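Local structure of mucus binding proteinn (Lactobacillus reuteri, 4MT5) at residues H72-Q86 / T112-G124. The protein probably helps lactobacilli adhere to gastrointestinal mucus by binding mucin at the cell surface, this chain being the fifth Mub repeat of the larger protein. Residues are numbered along the deposited sequence; the frame is centred on the assembly and turned at random.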
# COMPACT_ATOMS: atom_id res chain seq x y z
N HIS A 72 -15.32 -7.50 1.87
CA HIS A 72 -14.71 -6.40 1.14
C HIS A 72 -13.72 -6.90 0.10
O HIS A 72 -12.93 -7.81 0.35
CB HIS A 72 -14.01 -5.43 2.08
CG HIS A 72 -14.94 -4.56 2.86
ND1 HIS A 72 -14.52 -3.44 3.55
CD2 HIS A 72 -16.28 -4.62 3.04
CE1 HIS A 72 -15.55 -2.86 4.13
NE2 HIS A 72 -16.64 -3.56 3.84
N GLY A 73 -13.76 -6.28 -1.08
CA GLY A 73 -12.79 -6.57 -2.11
C GLY A 73 -11.44 -6.01 -1.73
O GLY A 73 -11.34 -4.94 -1.13
N MET A 74 -10.38 -6.73 -2.08
CA MET A 74 -9.03 -6.22 -1.84
C MET A 74 -8.25 -6.07 -3.14
O MET A 74 -8.27 -6.96 -4.01
CB MET A 74 -8.27 -7.11 -0.86
CG MET A 74 -8.89 -7.19 0.54
SD MET A 74 -8.96 -5.63 1.45
CE MET A 74 -9.77 -6.17 2.95
N THR A 75 -7.58 -4.94 -3.28
CA THR A 75 -6.71 -4.69 -4.42
C THR A 75 -5.27 -4.59 -3.97
O THR A 75 -4.93 -3.73 -3.16
CB THR A 75 -7.08 -3.40 -5.15
OG1 THR A 75 -8.31 -3.59 -5.87
CG2 THR A 75 -5.99 -3.03 -6.13
N HIS A 76 -4.42 -5.45 -4.50
CA HIS A 76 -3.01 -5.42 -4.15
C HIS A 76 -2.13 -4.67 -5.16
O HIS A 76 -2.08 -5.00 -6.34
CB HIS A 76 -2.48 -6.83 -3.94
CG HIS A 76 -1.02 -6.88 -3.65
ND1 HIS A 76 -0.09 -7.33 -4.56
CD2 HIS A 76 -0.32 -6.52 -2.54
CE1 HIS A 76 1.11 -7.26 -4.03
NE2 HIS A 76 1.01 -6.77 -2.81
N THR A 77 -1.45 -3.63 -4.69
CA THR A 77 -0.49 -2.94 -5.52
C THR A 77 0.87 -3.36 -5.01
O THR A 77 1.14 -3.25 -3.82
CB THR A 77 -0.63 -1.42 -5.35
OG1 THR A 77 -1.96 -1.01 -5.70
CG2 THR A 77 0.36 -0.70 -6.24
N ASP A 78 1.74 -3.88 -5.88
CA ASP A 78 3.07 -4.27 -5.40
C ASP A 78 4.19 -3.33 -5.81
O ASP A 78 3.99 -2.42 -6.61
CB ASP A 78 3.42 -5.70 -5.79
CG ASP A 78 3.27 -5.94 -7.25
OD1 ASP A 78 3.94 -5.21 -8.02
OD2 ASP A 78 2.45 -6.82 -7.62
N ALA A 79 5.37 -3.60 -5.26
CA ALA A 79 6.50 -2.68 -5.28
C ALA A 79 7.00 -2.30 -6.68
O ALA A 79 7.59 -1.23 -6.86
CB ALA A 79 7.62 -3.25 -4.46
N THR A 80 6.76 -3.16 -7.66
CA THR A 80 7.15 -2.89 -9.05
C THR A 80 6.12 -2.07 -9.85
O THR A 80 6.36 -1.72 -11.00
CB THR A 80 7.42 -4.19 -9.84
OG1 THR A 80 6.18 -4.85 -10.10
CG2 THR A 80 8.36 -5.11 -9.07
N ASP A 81 4.97 -1.77 -9.25
CA ASP A 81 3.92 -1.03 -9.93
C ASP A 81 4.26 0.46 -9.88
O ASP A 81 5.00 0.89 -9.00
CB ASP A 81 2.57 -1.30 -9.28
CG ASP A 81 1.40 -0.73 -10.07
OD1 ASP A 81 0.86 -1.46 -10.95
OD2 ASP A 81 1.02 0.43 -9.82
N LYS A 82 3.73 1.24 -10.82
CA LYS A 82 3.95 2.68 -10.81
C LYS A 82 3.40 3.31 -9.55
O LYS A 82 3.92 4.33 -9.07
CB LYS A 82 3.27 3.34 -11.99
CG LYS A 82 3.73 2.83 -13.33
CD LYS A 82 3.23 3.74 -14.46
CE LYS A 82 1.81 4.25 -14.20
NZ LYS A 82 1.76 5.63 -13.65
N ASN A 83 2.34 2.70 -9.04
CA ASN A 83 1.66 3.19 -7.85
C ASN A 83 2.28 2.79 -6.51
O ASN A 83 1.81 3.18 -5.44
CB ASN A 83 0.19 2.82 -7.91
CG ASN A 83 -0.59 3.76 -8.77
OD1 ASN A 83 -0.01 4.64 -9.41
ND2 ASN A 83 -1.91 3.62 -8.78
N ALA A 84 3.36 2.02 -6.56
CA ALA A 84 4.03 1.62 -5.34
C ALA A 84 4.44 2.85 -4.59
O ALA A 84 4.64 3.91 -5.19
CB ALA A 84 5.24 0.79 -5.66
N GLU A 85 4.54 2.72 -3.28
CA GLU A 85 5.09 3.81 -2.49
C GLU A 85 6.61 3.81 -2.63
O GLU A 85 7.26 2.77 -2.49
CB GLU A 85 4.68 3.70 -1.02
CG GLU A 85 5.14 4.90 -0.21
CD GLU A 85 4.83 4.79 1.27
OE1 GLU A 85 4.37 3.71 1.71
OE2 GLU A 85 5.06 5.79 2.00
N GLN A 86 7.17 4.98 -2.93
CA GLN A 86 8.60 5.13 -3.16
C GLN A 86 9.14 6.25 -2.29
O GLN A 86 8.54 7.32 -2.24
CB GLN A 86 8.88 5.46 -4.62
CG GLN A 86 8.24 4.50 -5.60
CD GLN A 86 8.59 4.81 -7.03
OE1 GLN A 86 9.62 5.44 -7.30
NE2 GLN A 86 7.74 4.36 -7.96
N THR A 112 16.62 4.19 -3.42
CA THR A 112 15.17 4.28 -3.50
C THR A 112 14.54 3.10 -2.78
O THR A 112 14.80 1.95 -3.13
CB THR A 112 14.68 4.31 -4.96
OG1 THR A 112 15.11 5.51 -5.60
CG2 THR A 112 13.16 4.24 -5.02
N PHE A 113 13.72 3.39 -1.77
CA PHE A 113 12.96 2.37 -1.07
C PHE A 113 11.59 2.26 -1.72
O PHE A 113 10.95 3.28 -1.96
CB PHE A 113 12.81 2.75 0.40
CG PHE A 113 14.08 2.68 1.18
CD1 PHE A 113 14.50 1.49 1.75
CD2 PHE A 113 14.87 3.81 1.35
CE1 PHE A 113 15.67 1.43 2.47
CE2 PHE A 113 16.05 3.75 2.07
CZ PHE A 113 16.45 2.56 2.63
N LYS A 114 11.16 1.04 -2.02
CA LYS A 114 9.86 0.82 -2.66
C LYS A 114 9.10 -0.23 -1.86
O LYS A 114 9.71 -1.18 -1.37
CB LYS A 114 10.04 0.32 -4.09
CG LYS A 114 10.40 1.40 -5.09
CD LYS A 114 10.90 0.80 -6.39
CE LYS A 114 10.66 1.74 -7.56
NZ LYS A 114 11.40 1.33 -8.79
N ARG A 115 7.78 -0.07 -1.73
CA ARG A 115 6.95 -1.13 -1.14
C ARG A 115 5.56 -1.19 -1.72
O ARG A 115 5.01 -0.18 -2.17
CB ARG A 115 6.86 -1.03 0.39
CG ARG A 115 5.97 0.09 0.91
CD ARG A 115 5.81 0.02 2.42
NE ARG A 115 5.21 1.23 2.98
CZ ARG A 115 5.13 1.50 4.28
NH1 ARG A 115 5.61 0.64 5.17
NH2 ARG A 115 4.56 2.62 4.69
N GLY A 116 4.98 -2.38 -1.70
CA GLY A 116 3.60 -2.53 -2.10
C GLY A 116 2.68 -2.36 -0.91
O GLY A 116 3.13 -2.21 0.23
N TYR A 117 1.38 -2.41 -1.17
CA TYR A 117 0.37 -2.30 -0.12
C TYR A 117 -0.94 -2.89 -0.59
O TYR A 117 -1.09 -3.21 -1.76
CB TYR A 117 0.18 -0.84 0.27
CG TYR A 117 0.00 0.07 -0.90
CD1 TYR A 117 1.09 0.71 -1.48
CD2 TYR A 117 -1.25 0.30 -1.44
CE1 TYR A 117 0.93 1.55 -2.56
CE2 TYR A 117 -1.42 1.14 -2.52
CZ TYR A 117 -0.32 1.77 -3.08
OH TYR A 117 -0.48 2.60 -4.16
N THR A 118 -1.89 -3.04 0.32
CA THR A 118 -3.21 -3.53 -0.04
C THR A 118 -4.28 -2.50 0.30
O THR A 118 -4.29 -1.96 1.41
CB THR A 118 -3.54 -4.82 0.69
OG1 THR A 118 -2.51 -5.78 0.41
CG2 THR A 118 -4.88 -5.38 0.21
N THR A 119 -5.17 -2.23 -0.65
CA THR A 119 -6.26 -1.28 -0.46
C THR A 119 -7.58 -2.03 -0.35
O THR A 119 -7.76 -3.04 -1.03
CB THR A 119 -6.35 -0.27 -1.61
OG1 THR A 119 -5.08 0.35 -1.82
CG2 THR A 119 -7.36 0.82 -1.28
N ASP A 120 -8.48 -1.54 0.51
CA ASP A 120 -9.83 -2.05 0.65
C ASP A 120 -10.64 -1.42 -0.48
O ASP A 120 -10.65 -0.21 -0.61
CB ASP A 120 -10.37 -1.62 2.01
CG ASP A 120 -11.76 -2.18 2.33
OD1 ASP A 120 -12.69 -2.07 1.50
OD2 ASP A 120 -11.91 -2.70 3.46
N ASN A 121 -11.30 -2.24 -1.30
CA ASN A 121 -12.05 -1.73 -2.46
C ASN A 121 -13.32 -0.96 -2.08
O ASN A 121 -13.82 -0.14 -2.86
CB ASN A 121 -12.45 -2.87 -3.41
CG ASN A 121 -11.28 -3.39 -4.23
OD1 ASN A 121 -10.11 -3.17 -3.92
ND2 ASN A 121 -11.61 -4.12 -5.30
N VAL A 122 -13.86 -1.26 -0.90
CA VAL A 122 -15.08 -0.63 -0.45
C VAL A 122 -14.77 0.67 0.27
O VAL A 122 -15.31 1.72 -0.07
CB VAL A 122 -15.90 -1.57 0.47
CG1 VAL A 122 -17.02 -0.80 1.14
CG2 VAL A 122 -16.45 -2.76 -0.31
N THR A 123 -13.89 0.62 1.25
CA THR A 123 -13.63 1.84 2.00
C THR A 123 -12.70 2.76 1.23
O THR A 123 -12.84 3.98 1.30
CB THR A 123 -13.02 1.55 3.37
OG1 THR A 123 -11.68 1.08 3.22
CG2 THR A 123 -13.83 0.49 4.08
N GLY A 124 -11.75 2.18 0.50
CA GLY A 124 -10.76 2.97 -0.22
C GLY A 124 -9.50 3.27 0.58
O GLY A 124 -8.54 3.84 0.05
O HOH W 1 -4.05 -1.29 -3.81
O HOH W 2 -10.12 -6.13 -6.82
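Glu85 OE1 takes two hydrogen bonds from Arg115 in a salt bridge, one from NE at 2.9 Å and one from NH2 at 3.2 Å. Both donors approach from the same face of the carboxylate, while the oxygen lies in the guanidinium plane, at its edge. The two chains run side by side, and Glu85 holds CG anti to its backbone N (chi1 -174°), from where the extended chain carries the carboxylate alongside the arginine. The second carboxylate oxygen is bridged to Lys87, and Arg115 makes a cation-pi contact with Tyr129.

Tyr117 pairs with Thr77 across the strands, and its long ring reaches from there to the turn, where OH bonds to Asn83 O at 2.7 Å, from above that carbonyl's plane, holding the second of two successive type I turns, Asp81 to Ala84. Thr77 CB lies over one face of the ring in a CH-pi contact, and a water joins Thr77 OG1, Thr119 OG1 and Thr75 O. Gly116, having no side chain, lets its CA come to 3.8 Å from Asp78 CA where the strand passes the first turn.

At the other end, His72 ND1 donates a nearly straight bond (171°) to the syn lone pair of Asp120 OD2, 2.7 Å away; ring and carboxylate planes are 77° apart. Asp120 OD1 meanwhile accepts from Val122 N, an Asx turn, and from Thr123 N, an Asx motif, which together steady the carboxylate. Val122 lays CB over the centre of the imidazole, 3.8 Å from its centroid. On the other face of the sheet, Thr75 OG1 donates to Asn121 OD1.

One long strand, 104-120, thus pairs antiparallel with both 65-77 and 85-96, joining the strands that lead into and out of the 78-84 turns, in a repeat built on ubiquitin-like beta-grasp folds. Strand 126-129 flanks it beyond Thr118, and His72 reaches back to Asp10 at the end of strand 2-10.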